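Local coordinates for class II aldolase/adducin N-terminal domain-containing protein (PDB 3M4R) that binds zinc as the class II aldolase-like domain of a larger protein that is probably an oxidoreductase, its own reaction being unknown, at residues A[19-24]-A[73-78]; A[25-30]-A[199-204]; A[59-64]-A[68-73]. All blocks are in the same frame, centred on the assembly; numbering follows the deposited sequence. Where two conformers were deposited one is given.

Contact 1 (A[19-24]-A[73-78]); sequences EVVYGS and RGFTGI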
ATOM      1  N   GLU A  19       6.109  -6.260  12.339  1.00 24.62           N
ATOM      2  CA  GLU A  19       5.759  -7.023  11.127  1.00 24.41           C
ATOM      3  C   GLU A  19       5.753  -6.163   9.849  1.00 23.59           C
ATOM      4  O   GLU A  19       6.333  -6.547   8.857  1.00 23.58           O
ATOM      5  CB  GLU A  19       4.397  -7.715  11.291  1.00 24.02           C
ATOM      6  CG  GLU A  19       4.003  -8.590  10.081  1.00 23.80           C
ATOM      7  CD  GLU A  19       2.885  -9.575  10.430  1.00 24.49           C
ATOM      8  OE1 GLU A  19       2.486  -9.604  11.588  1.00 23.16           O
ATOM      9  OE2 GLU A  19       2.373 -10.285   9.559  1.00 23.62           O
ATOM     10  N   VAL A  20       5.108  -5.008   9.886  1.00 23.06           N
ATOM     11  CA  VAL A  20       5.070  -4.100   8.733  1.00 22.51           C
ATOM     12  C   VAL A  20       6.459  -3.567   8.396  1.00 22.02           C
ATOM     13  O   VAL A  20       6.749  -3.390   7.214  1.00 21.71           O
ATOM     14  CB  VAL A  20       4.054  -2.899   8.907  1.00 23.35           C
ATOM     15  CG1 VAL A  20       4.605  -1.744   9.782  1.00 20.99           C
ATOM     16  CG2 VAL A  20       3.613  -2.385   7.500  1.00 23.05           C
ATOM     17  N   VAL A  21       7.310  -3.333   9.415  1.00 20.96           N
ATOM     18  CA  VAL A  21       8.696  -2.853   9.186  1.00 20.34           C
ATOM     19  C   VAL A  21       9.445  -3.942   8.400  1.00 20.61           C
ATOM     20  O   VAL A  21      10.130  -3.674   7.405  1.00 20.08           O
ATOM     21  CB  VAL A  21       9.442  -2.506  10.525  1.00 20.22           C
ATOM     22  CG1 VAL A  21      10.983  -2.491  10.353  1.00 18.64           C
ATOM     23  CG2 VAL A  21       8.948  -1.120  11.123  1.00 19.93           C
ATOM     24  N   TYR A  22       9.288  -5.171   8.850  1.00 19.11           N
ATOM     25  CA  TYR A  22       9.927  -6.298   8.200  1.00 20.54           C
ATOM     26  C   TYR A  22       9.562  -6.407   6.732  1.00 19.98           C
ATOM     27  O   TYR A  22      10.432  -6.488   5.885  1.00 19.87           O
ATOM     28  CB  TYR A  22       9.595  -7.587   8.935  1.00 20.71           C
ATOM     29  CG  TYR A  22      10.295  -8.757   8.330  1.00 21.58           C
ATOM     30  CD1 TYR A  22      11.663  -8.910   8.470  1.00 24.89           C
ATOM     31  CD2 TYR A  22       9.590  -9.699   7.578  1.00 23.02           C
ATOM     32  CE1 TYR A  22      12.312  -9.989   7.903  1.00 24.75           C
ATOM     33  CE2 TYR A  22      10.217 -10.756   7.012  1.00 25.63           C
ATOM     34  CZ  TYR A  22      11.583 -10.903   7.166  1.00 24.73           C
ATOM     35  OH  TYR A  22      12.200 -11.987   6.583  1.00 29.27           O
ATOM     36  N   GLY A  23       8.274  -6.338   6.436  1.00 21.10           N
ATOM     37  CA  GLY A  23       7.804  -6.397   5.065  1.00 22.16           C
ATOM     38  C   GLY A  23       8.337  -5.249   4.225  1.00 21.99           C
ATOM     39  O   GLY A  23       8.699  -5.439   3.082  1.00 21.94           O
ATOM     40  N   SER A  24       8.363  -4.061   4.823  1.00 21.77           N
ATOM     41  CA  SER A  24       8.810  -2.855   4.143  1.00 21.33           C
ATOM     42  C   SER A  24      10.248  -3.004   3.745  1.00 20.87           C
ATOM     43  O   SER A  24      10.625  -2.716   2.626  1.00 19.65           O
ATOM     44  CB  SER A  24       8.641  -1.678   5.065  1.00 20.71           C
ATOM     45  OG  SER A  24       7.265  -1.529   5.328  1.00 20.75           O
ATOM     46  N   ARG A  73       9.693   4.267  13.719  1.00 23.14           N
ATOM     47  CA  ARG A  73       9.511   5.715  13.585  0.50 23.60           C
ATOM     48  C   ARG A  73       8.961   6.100  12.239  1.00 23.74           C
ATOM     49  O   ARG A  73       8.396   7.172  12.078  1.00 23.28           O
ATOM     50  CB  ARG A  73      10.840   6.486  13.742  0.50 23.21           C
ATOM     51  CG  ARG A  73      11.411   6.530  15.124  0.50 23.53           C
ATOM     52  CD  ARG A  73      12.791   7.186  15.067  0.50 24.54           C
ATOM     53  NE  ARG A  73      13.555   6.690  13.923  0.50 24.57           N
ATOM     54  CZ  ARG A  73      14.687   7.224  13.490  0.50 25.12           C
ATOM     55  NH1 ARG A  73      15.203   8.282  14.090  0.50 24.20           N
ATOM     56  NH2 ARG A  73      15.304   6.690  12.457  0.50 26.40           N
ATOM     57  N   GLY A  74       9.170   5.244  11.241  1.00 23.67           N
ATOM     58  CA  GLY A  74       8.700   5.542   9.919  1.00 22.98           C
ATOM     59  C   GLY A  74       7.252   5.292   9.666  1.00 22.87           C
ATOM     60  O   GLY A  74       6.852   5.357   8.519  1.00 23.89           O
ATOM     61  N   PHE A  75       6.472   4.946  10.693  1.00 22.56           N
ATOM     62  CA  PHE A  75       5.060   4.659  10.541  1.00 22.22           C
ATOM     63  C   PHE A  75       4.269   5.636  11.368  1.00 22.32           C
ATOM     64  O   PHE A  75       4.364   5.646  12.601  1.00 24.76           O
ATOM     65  CB  PHE A  75       4.742   3.206  10.874  1.00 22.05           C
ATOM     66  CG  PHE A  75       5.265   2.298   9.815  1.00 22.89           C
ATOM     67  CD1 PHE A  75       6.601   1.864   9.860  1.00 20.51           C
ATOM     68  CD2 PHE A  75       4.509   2.038   8.675  1.00 20.10           C
ATOM     69  CE1 PHE A  75       7.137   1.098   8.795  1.00 21.49           C
ATOM     70  CE2 PHE A  75       5.043   1.276   7.607  1.00 18.70           C
ATOM     71  CZ  PHE A  75       6.356   0.812   7.670  1.00 20.61           C
ATOM     72  N   THR A  76       3.479   6.434  10.684  1.00 21.85           N
ATOM     73  CA  THR A  76       2.720   7.537  11.314  1.00 20.56           C
ATOM     74  C   THR A  76       1.321   6.990  11.510  1.00 21.22           C
ATOM     75  O   THR A  76       0.759   6.317  10.616  1.00 22.63           O
ATOM     76  CB  THR A  76       2.779   8.776  10.451  1.00 20.43           C
ATOM     77  OG1 THR A  76       4.098   9.382  10.571  1.00 20.47           O
ATOM     78  CG2 THR A  76       1.654   9.867  10.797  1.00 19.27           C
ATOM     79  N   GLY A  77       0.756   7.255  12.694  1.00 21.08           N
ATOM     80  CA  GLY A  77      -0.573   6.771  13.066  1.00 20.51           C
ATOM     81  C   GLY A  77      -1.684   7.676  12.590  1.00 20.67           C
ATOM     82  O   GLY A  77      -1.714   8.859  12.985  1.00 21.37           O
ATOM     83  N   ILE A  78      -2.616   7.113  11.814  1.00 20.83           N
ATOM     84  CA  ILE A  78      -3.794   7.827  11.308  1.00 20.86           C
ATOM     85  C   ILE A  78      -5.030   7.170  11.869  1.00 20.51           C
ATOM     86  O   ILE A  78      -5.181   5.936  11.839  1.00 20.16           O
ATOM     87  CB  ILE A  78      -3.824   7.824   9.735  1.00 21.27           C
ATOM     88  CG1 ILE A  78      -2.550   8.467   9.166  1.00 23.35           C
ATOM     89  CG2 ILE A  78      -5.092   8.514   9.142  1.00 20.92           C
ATOM     90  CD1 ILE A  78      -2.332   9.984   9.466  1.00 20.02           C
TER

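Contact 2 (A[25-30]-A[199-204]); sequences RLIGSD and EAYDRH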
ATOM      1  N   ARG A  25      11.050  -3.475   4.673  1.00 21.32           N
ATOM      2  CA  ARG A  25      12.474  -3.697   4.389  1.00 21.81           C
ATOM      3  C   ARG A  25      12.697  -4.650   3.213  1.00 23.52           C
ATOM      4  O   ARG A  25      13.538  -4.375   2.354  1.00 24.27           O
ATOM      5  CB  ARG A  25      13.179  -4.170   5.640  1.00 20.93           C
ATOM      6  CG  ARG A  25      13.304  -3.066   6.684  1.00 20.15           C
ATOM      7  CD  ARG A  25      13.726  -3.637   8.006  1.00 17.79           C
ATOM      8  NE  ARG A  25      13.927  -2.583   8.988  1.00 16.83           N
ATOM      9  CZ  ARG A  25      14.355  -2.772  10.236  1.00 18.67           C
ATOM     10  NH1 ARG A  25      14.702  -3.981  10.660  1.00 22.34           N
ATOM     11  NH2 ARG A  25      14.509  -1.734  11.046  1.00 18.24           N
ATOM     12  N   LEU A  26      11.957  -5.754   3.167  1.00 25.59           N
ATOM     13  CA  LEU A  26      12.072  -6.729   2.061  1.00 27.10           C
ATOM     14  C   LEU A  26      11.740  -6.088   0.708  1.00 28.20           C
ATOM     15  O   LEU A  26      12.463  -6.237  -0.219  1.00 27.67           O
ATOM     16  CB  LEU A  26      11.122  -7.899   2.278  1.00 27.48           C
ATOM     17  CG  LEU A  26      11.514  -8.904   3.362  1.00 29.44           C
ATOM     18  CD1 LEU A  26      10.574 -10.089   3.290  1.00 32.26           C
ATOM     19  CD2 LEU A  26      12.946  -9.376   3.227  1.00 28.65           C
ATOM     20  N   ILE A  27      10.653  -5.333   0.640  1.00 29.82           N
ATOM     21  CA  ILE A  27      10.249  -4.664  -0.576  1.00 31.08           C
ATOM     22  C   ILE A  27      11.280  -3.615  -1.007  1.00 31.50           C
ATOM     23  O   ILE A  27      11.618  -3.526  -2.187  1.00 30.17           O
ATOM     24  CB  ILE A  27       8.908  -3.949  -0.366  1.00 32.24           C
ATOM     25  CG1 ILE A  27       7.773  -4.961  -0.202  1.00 34.48           C
ATOM     26  CG2 ILE A  27       8.589  -2.991  -1.511  1.00 34.71           C
ATOM     27  CD1 ILE A  27       7.722  -5.990  -1.255  1.00 35.72           C
ATOM     28  N   GLY A  28      11.741  -2.788  -0.062  1.00 31.80           N
ATOM     29  CA  GLY A  28      12.718  -1.730  -0.365  1.00 32.25           C
ATOM     30  C   GLY A  28      14.106  -2.279  -0.650  1.00 33.33           C
ATOM     31  O   GLY A  28      14.970  -1.550  -1.103  1.00 33.95           O
ATOM     32  N   SER A  29      14.316  -3.561  -0.376  1.00 34.22           N
ATOM     33  CA  SER A  29      15.602  -4.175  -0.668  0.50 35.30           C
ATOM     34  C   SER A  29      15.726  -4.595  -2.140  1.00 35.99           C
ATOM     35  O   SER A  29      16.838  -4.838  -2.617  1.00 36.16           O
ATOM     36  CB  SER A  29      15.851  -5.359   0.260  0.50 35.15           C
ATOM     37  OG  SER A  29      16.245  -4.897   1.533  0.50 35.92           O
ATOM     38  N   ASP A  30      14.598  -4.651  -2.857  1.00 37.50           N
ATOM     39  CA  ASP A  30      14.593  -5.066  -4.277  1.00 39.30           C
ATOM     40  C   ASP A  30      14.522  -3.836  -5.186  1.00 39.65           C
ATOM     41  O   ASP A  30      13.502  -3.158  -5.213  1.00 38.31           O
ATOM     42  CB  ASP A  30      13.422  -6.032  -4.565  1.00 39.82           C
ATOM     43  CG  ASP A  30      13.540  -6.762  -5.932  1.00 41.57           C
ATOM     44  OD1 ASP A  30      14.145  -6.229  -6.903  1.00 41.96           O
ATOM     45  OD2 ASP A  30      12.980  -7.875  -6.027  1.00 44.00           O
ATOM     46  N   GLU A 199       1.321 -12.680   3.678  1.00 23.91           N
ATOM     47  CA  GLU A 199       0.283 -12.824   2.648  1.00 24.12           C
ATOM     48  C   GLU A 199       0.359 -11.692   1.640  1.00 23.63           C
ATOM     49  O   GLU A 199       0.323 -11.924   0.439  1.00 23.99           O
ATOM     50  CB  GLU A 199      -1.121 -12.842   3.257  1.00 24.81           C
ATOM     51  CG  GLU A 199      -1.755 -14.200   3.437  1.00 27.33           C
ATOM     52  CD  GLU A 199      -3.072 -14.111   4.187  1.00 32.00           C
ATOM     53  OE1 GLU A 199      -3.718 -13.008   4.234  1.00 33.42           O
ATOM     54  OE2 GLU A 199      -3.453 -15.130   4.757  1.00 33.96           O
ATOM     55  N   ALA A 200       0.414 -10.454   2.130  1.00 23.42           N
ATOM     56  CA  ALA A 200       0.511  -9.292   1.243  1.00 23.74           C
ATOM     57  C   ALA A 200       1.806  -9.324   0.418  1.00 23.61           C
ATOM     58  O   ALA A 200       1.798  -9.025  -0.779  1.00 23.66           O
ATOM     59  CB  ALA A 200       0.432  -7.957   2.066  1.00 23.10           C
ATOM     60  N   TYR A 201       2.901  -9.676   1.083  1.00 24.43           N
ATOM     61  CA  TYR A 201       4.218  -9.779   0.441  1.00 24.18           C
ATOM     62  C   TYR A 201       4.237 -10.867  -0.612  1.00 23.04           C
ATOM     63  O   TYR A 201       4.644 -10.649  -1.737  1.00 22.41           O
ATOM     64  CB  TYR A 201       5.305 -10.140   1.449  1.00 24.75           C
ATOM     65  CG  TYR A 201       6.673 -10.290   0.808  1.00 25.50           C
ATOM     66  CD1 TYR A 201       7.371  -9.164   0.390  1.00 27.88           C
ATOM     67  CD2 TYR A 201       7.259 -11.542   0.602  1.00 27.04           C
ATOM     68  CE1 TYR A 201       8.622  -9.273  -0.221  1.00 27.97           C
ATOM     69  CE2 TYR A 201       8.533 -11.666  -0.017  1.00 26.72           C
ATOM     70  CZ  TYR A 201       9.199 -10.509  -0.414  1.00 27.70           C
ATOM     71  OH  TYR A 201      10.435 -10.556  -1.022  1.00 30.19           O
ATOM     72  N   ASP A 202       3.852 -12.071  -0.241  1.00 23.45           N
ATOM     73  CA  ASP A 202       3.912 -13.175  -1.219  1.00 23.30           C
ATOM     74  C   ASP A 202       3.092 -12.819  -2.468  1.00 22.85           C
ATOM     75  O   ASP A 202       3.490 -13.134  -3.601  1.00 22.42           O
ATOM     76  CB  ASP A 202       3.401 -14.500  -0.614  1.00 23.54           C
ATOM     77  CG  ASP A 202       4.368 -15.117   0.437  1.00 26.66           C
ATOM     78  OD1 ASP A 202       5.566 -14.714   0.536  1.00 30.21           O
ATOM     79  OD2 ASP A 202       3.918 -16.065   1.140  1.00 30.71           O
ATOM     80  N   ARG A 203       1.932 -12.187  -2.267  1.00 22.33           N
ATOM     81  CA  ARG A 203       1.091 -11.788  -3.386  1.00 22.49           C
ATOM     82  C   ARG A 203       1.799 -10.764  -4.235  1.00 22.86           C
ATOM     83  O   ARG A 203       1.680 -10.799  -5.471  1.00 23.69           O
ATOM     84  CB  ARG A 203      -0.244 -11.192  -2.939  1.00 22.85           C
ATOM     85  CG  ARG A 203      -1.221 -12.211  -2.413  1.00 25.04           C
ATOM     86  CD  ARG A 203      -2.424 -11.654  -1.661  1.00 24.10           C
ATOM     87  NE  ARG A 203      -3.349 -12.761  -1.388  1.00 28.16           N
ATOM     88  CZ  ARG A 203      -4.275 -12.801  -0.445  1.00 26.85           C
ATOM     89  NH1 ARG A 203      -4.461 -11.788   0.353  1.00 28.04           N
ATOM     90  NH2 ARG A 203      -5.021 -13.889  -0.306  1.00 24.75           N
ATOM     91  N   HIS A 204       2.548  -9.862  -3.598  1.00 22.54           N
ATOM     92  CA  HIS A 204       3.278  -8.858  -4.361  1.00 23.27           C
ATOM     93  C   HIS A 204       4.342  -9.497  -5.276  1.00 24.08           C
ATOM     94  O   HIS A 204       4.455  -9.168  -6.461  1.00 22.56           O
ATOM     95  CB  HIS A 204       3.939  -7.859  -3.419  1.00 23.54           C
ATOM     96  CG  HIS A 204       3.906  -6.457  -3.930  1.00 22.69           C
ATOM     97  ND1 HIS A 204       2.872  -5.585  -3.636  1.00 24.41           N
ATOM     98  CD2 HIS A 204       4.774  -5.763  -4.703  1.00 23.75           C
ATOM     99  CE1 HIS A 204       3.084  -4.432  -4.262  1.00 19.86           C
ATOM    100  NE2 HIS A 204       4.246  -4.500  -4.884  1.00 21.35           N
TER

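Contact 3 (A[59-64]-A[68-73]); sequences RVKNSG and GTIDSR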
ATOM      1  N   ARG A  59      -1.264   2.588  10.621  1.00 21.93           N
ATOM      2  CA  ARG A  59       0.141   2.946  10.734  1.00 21.64           C
ATOM      3  C   ARG A  59       0.696   2.852   9.319  1.00 21.91           C
ATOM      4  O   ARG A  59       0.820   1.764   8.748  1.00 21.29           O
ATOM      5  CB  ARG A  59       0.869   1.976  11.685  1.00 22.45           C
ATOM      6  CG  ARG A  59       0.665   2.235  13.198  1.00 21.48           C
ATOM      7  CD  ARG A  59       1.499   3.423  13.684  1.00 24.22           C
ATOM      8  NE  ARG A  59       1.042   3.935  14.967  1.00 24.34           N
ATOM      9  CZ  ARG A  59       1.475   5.045  15.578  1.00 25.57           C
ATOM     10  NH1 ARG A  59       2.449   5.774  15.083  1.00 24.40           N
ATOM     11  NH2 ARG A  59       0.900   5.436  16.723  1.00 26.55           N
ATOM     12  N   VAL A  60       0.983   4.004   8.743  1.00 21.00           N
ATOM     13  CA  VAL A  60       1.311   4.114   7.340  1.00 21.27           C
ATOM     14  C   VAL A  60       2.679   4.749   7.210  1.00 22.24           C
ATOM     15  O   VAL A  60       3.053   5.618   7.989  1.00 22.34           O
ATOM     16  CB  VAL A  60       0.277   4.933   6.552  1.00 21.92           C
ATOM     17  CG1 VAL A  60       0.213   6.417   7.049  1.00 18.87           C
ATOM     18  CG2 VAL A  60       0.563   4.915   5.048  1.00 19.70           C
ATOM     19  N   LYS A  61       3.424   4.293   6.204  1.00 22.80           N
ATOM     20  CA  LYS A  61       4.744   4.805   5.914  1.00 23.65           C
ATOM     21  C   LYS A  61       4.765   6.315   5.837  1.00 24.19           C
ATOM     22  O   LYS A  61       3.876   6.890   5.254  1.00 23.47           O
ATOM     23  CB  LYS A  61       5.232   4.212   4.585  1.00 24.86           C
ATOM     24  CG  LYS A  61       6.660   4.504   4.303  1.00 26.53           C
ATOM     25  CD  LYS A  61       6.800   5.380   3.170  1.00 28.93           C
ATOM     26  CE  LYS A  61       8.234   5.430   2.679  1.00 24.92           C
ATOM     27  NZ  LYS A  61       8.633   6.893   2.592  1.00 20.18           N
ATOM     28  N   ASN A  62       5.795   6.948   6.407  1.00 23.36           N
ATOM     29  CA  ASN A  62       5.873   8.402   6.445  1.00 24.05           C
ATOM     30  C   ASN A  62       7.084   8.925   5.702  1.00 24.04           C
ATOM     31  O   ASN A  62       7.848   8.145   5.159  1.00 22.26           O
ATOM     32  CB  ASN A  62       5.775   8.931   7.897  1.00 23.54           C
ATOM     33  CG  ASN A  62       6.912   8.505   8.761  1.00 24.24           C
ATOM     34  OD1 ASN A  62       8.056   8.487   8.316  1.00 20.01           O
ATOM     35  ND2 ASN A  62       6.618   8.226  10.050  1.00 23.57           N
ATOM     36  N   SER A  63       7.245  10.243   5.661  1.00 24.45           N
ATOM     37  CA  SER A  63       8.296  10.877   4.845  1.00 25.38           C
ATOM     38  C   SER A  63       9.671  10.845   5.495  1.00 25.30           C
ATOM     39  O   SER A  63      10.621  11.378   4.943  1.00 26.46           O
ATOM     40  CB  SER A  63       7.930  12.339   4.599  1.00 26.11           C
ATOM     41  OG  SER A  63       7.723  12.989   5.833  1.00 27.07           O
ATOM     42  N   GLY A  64       9.776  10.284   6.691  1.00 25.45           N
ATOM     43  CA  GLY A  64      11.046  10.278   7.420  1.00 25.99           C
ATOM     44  C   GLY A  64      12.075   9.210   6.984  1.00 25.91           C
ATOM     45  O   GLY A  64      13.177   9.205   7.507  1.00 25.10           O
ATOM     46  N   GLY A  68      13.271   0.746   2.524  1.00 17.24           N
ATOM     47  CA  GLY A  68      14.395  -0.225   2.614  1.00 17.78           C
ATOM     48  C   GLY A  68      15.059  -0.309   3.988  1.00 17.63           C
ATOM     49  O   GLY A  68      15.455  -1.405   4.424  1.00 17.48           O
ATOM     50  N   THR A  69      15.142   0.843   4.665  1.00 16.77           N
ATOM     51  CA  THR A  69      15.837   0.991   5.942  1.00 16.79           C
ATOM     52  C   THR A  69      14.884   1.524   7.015  1.00 16.60           C
ATOM     53  O   THR A  69      15.298   2.076   8.015  1.00 16.65           O
ATOM     54  CB  THR A  69      17.067   1.935   5.773  1.00 16.73           C
ATOM     55  OG1 THR A  69      16.629   3.207   5.316  1.00 17.66           O
ATOM     56  CG2 THR A  69      18.026   1.380   4.750  1.00 14.59           C
ATOM     57  N   ILE A  70      13.593   1.293   6.824  1.00 17.66           N
ATOM     58  CA  ILE A  70      12.598   1.875   7.697  1.00 17.72           C
ATOM     59  C   ILE A  70      12.666   1.205   9.092  1.00 17.92           C
ATOM     60  O   ILE A  70      13.177   0.088   9.250  1.00 16.73           O
ATOM     61  CB  ILE A  70      11.212   1.781   7.079  1.00 18.05           C
ATOM     62  CG1 ILE A  70      10.288   2.899   7.634  1.00 18.83           C
ATOM     63  CG2 ILE A  70      10.601   0.377   7.290  1.00 16.47           C
ATOM     64  CD1 ILE A  70       9.089   3.146   6.729  1.00 17.66           C
ATOM     65  N   ASP A  71      12.215   1.945  10.091  1.00 18.58           N
ATOM     66  CA  ASP A  71      12.023   1.421  11.439  1.00 19.71           C
ATOM     67  C   ASP A  71      10.684   1.914  11.963  1.00 20.15           C
ATOM     68  O   ASP A  71       9.892   2.462  11.204  1.00 17.88           O
ATOM     69  CB  ASP A  71      13.221   1.744  12.366  1.00 19.08           C
ATOM     70  CG  ASP A  71      13.337   3.188  12.726  1.00 20.98           C
ATOM     71  OD1 ASP A  71      12.375   4.006  12.563  1.00 20.83           O
ATOM     72  OD2 ASP A  71      14.438   3.532  13.222  1.00 20.78           O
ATOM     73  N   SER A  72      10.401   1.661  13.236  1.00 21.78           N
ATOM     74  CA  SER A  72       9.047   1.922  13.744  1.00 23.76           C
ATOM     75  C   SER A  72       8.686   3.390  13.625  1.00 23.84           C
ATOM     76  O   SER A  72       7.511   3.717  13.417  1.00 25.90           O
ATOM     77  CB  SER A  72       8.888   1.466  15.204  1.00 24.58           C
ATOM     78  OG  SER A  72       9.979   1.881  16.011  1.00 25.17           O
ATOM     79  N   ARG A  73       9.693   4.267  13.719  1.00 23.14           N
ATOM     80  CA  ARG A  73       9.511   5.715  13.585  0.50 23.60           C
ATOM     81  C   ARG A  73       8.961   6.100  12.239  1.00 23.74           C
ATOM     82  O   ARG A  73       8.396   7.172  12.078  1.00 23.28           O
ATOM     83  CB  ARG A  73      10.840   6.486  13.742  0.50 23.21           C
ATOM     84  CG  ARG A  73      11.411   6.530  15.124  0.50 23.53           C
ATOM     85  CD  ARG A  73      12.791   7.186  15.067  0.50 24.54           C
ATOM     86  NE  ARG A  73      13.555   6.690  13.923  0.50 24.57           N
ATOM     87  CZ  ARG A  73      14.687   7.224  13.490  0.50 25.12           C
ATOM     88  NH1 ARG A  73      15.203   8.282  14.090  0.50 24.20           N
ATOM     89  NH2 ARG A  73      15.304   6.690  12.457  0.50 26.40           N
TER

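Contact 1 (A[19-24]-A[73-78])
In the class II aldolase/adducin fold a helix packs on the central mixed sheet, and here Val-20, Val-21 and Ser-24 of helix 16-28 meet the ring of Phe-75, which stands on the edge strand 75-79, over one face, obliquely and at its edge. The helix and strand segments run 11.6 Å apart at 131°, a gap spanned by side chains from both. Val-20 meets the ring head on: its CG1 lies over one face, 3.7 Å from the Phe-75 ring centroid and only 9° off the ring normal, a well-centred CH-pi contact. The first torsion of Val-20 (chi1 80°) sets CG1 between the backbone N and the carbonyl carbon, which directs that methyl at the ring while CG2 reaches only CE2. Val-21 approaches obliquely, with its CG2 3.7 Å from Phe-75 CE1. Val-20 also touches Thr-41 and Val-43 of strand 40-48, so the same valine packs on an inner strand of the sheet. Ser-24 sits at the ring's edge, in its plane, and its hydroxyl has polar partners: OG donates to Val-20 O over 2.7 Å and also pairs with Thr-41 OG1. Val-20 O thus takes two donors, Ser-24 N and Ser-24 OG, from opposite faces of its carbonyl plane. Ser-24 OG, held in this way, lies 3.4 Å from Phe-75 CZ.

Contact 2 (A[25-30]-A[199-204])
Tyr-201, on the long helix 197-215 of the aldolase-like domain, reaches across to the C-terminal part of helix 16-28, meeting Leu-26 and Ile-27. From CB, which points toward the other helix, the chain leaves with CG anti to the backbone N (chi1 179°), carrying the ring straight out from its own helix; the nearest CA pair, Ile-27 and Tyr-201, is 8.0 Å apart. Beyond CG the ring meets its neighbours along one side first. CD1 touches Ile-27 CD1, and Tyr-201 CE1 touches both residues, lying 3.6 Å from Ile-27 CD1 and 3.8 Å from Leu-26 CB. The isoleucine methyl comes in at the ring edge, close to its plane, as the two side chains run alongside but oppositely directed. Leu-26 instead lies roughly perpendicular to the tyrosine and puts CD1 over a face of the Tyr-201 ring, 4.1 Å from its centroid and 14° off the normal: a CH-pi contact displaced toward the rim. Edge and face contacts together are likely to limit how the ring can turn. Tyr-201 packs further on Met-129 of strand 127-131, whose His-130 is a zinc ligand with its side chain about 8 Å from that of Ile-27. Beyond CZ the hydroxyl OH is hydrogen-bonded outside the two segments, while Tyr-201 CZ itself is 4.0 Å from Leu-26 CD1.

Contact 3 (A[59-64]-A[68-73])
Asn-62 and Arg-73 meet through an amide N-H directed, within the amide's own plane, at a backbone carbonyl. Asn-62 ND2 donates to Arg-73 O over 2.9 Å, with an N-H...O angle of 164°; the acceptor is only 5° out of the amide plane, and the donor lies in the carbonyl plane on a lone pair. Such in-plane geometry at both ends fixes the rotation of the amide closely. Its first torsion (chi1 64°) holds CG between the backbone N and the carbonyl carbon, which brings Asn-62 OD1 to Gly-64 N at 3.0 Å, an Asx turn. The other amide hydrogen has a partner too, since ND2 also bonds Thr-76 OG1 of the neighbouring strand. A leucine in place of Asn-62 would probably leave Arg-73 O without its donor and Gly-64 N without its acceptor, setting the turn free to shift. Beside this polar pair, Lys-61 and Ile-70 cross at a slant and touch through aliphatic carbon, with Lys-61 CG 3.7 Å from Ile-70 CD1. The lysine chain then bends at its second and fourth torsions, and Lys-61 NZ turns back to Asn-62 O at 3.0 Å while also reaching Ser-65 O. Ile-70 also packs on Phe-75 and on Ser-24 of helix 16-28. The whole is a connection between two antiparallel neighbours of the sheet, strands 54-61 and 75-79, pinned at its start by an Asx turn and lying near the zinc site, with Lys-61's side chain about 10 Å from the metal.

Overall arrangement
All three contacts lie in the one class II aldolase-like domain. Helix 16-28 serves contacts 1 and 2, whose centres are 13 Å apart: its earlier part packs on edge strand 75-79, its later part on helix 197-215. Their segments come in the order 19-24, 25-30, 73-78, 199-204. Contact 3 falls between the halves of both others and is close to contact 1, with centres about 5 Å apart. These two share Arg-73, and their strands, 75-79 and 54-61, are neighbours in the sheet. Arg-25 NE bonds Ile-70 O, tying the helix to contact 3, about 15 Å from contact 2. One helix thereby joins a sheet edge to the C-terminal helix, within about 12 Å of zinc ligands.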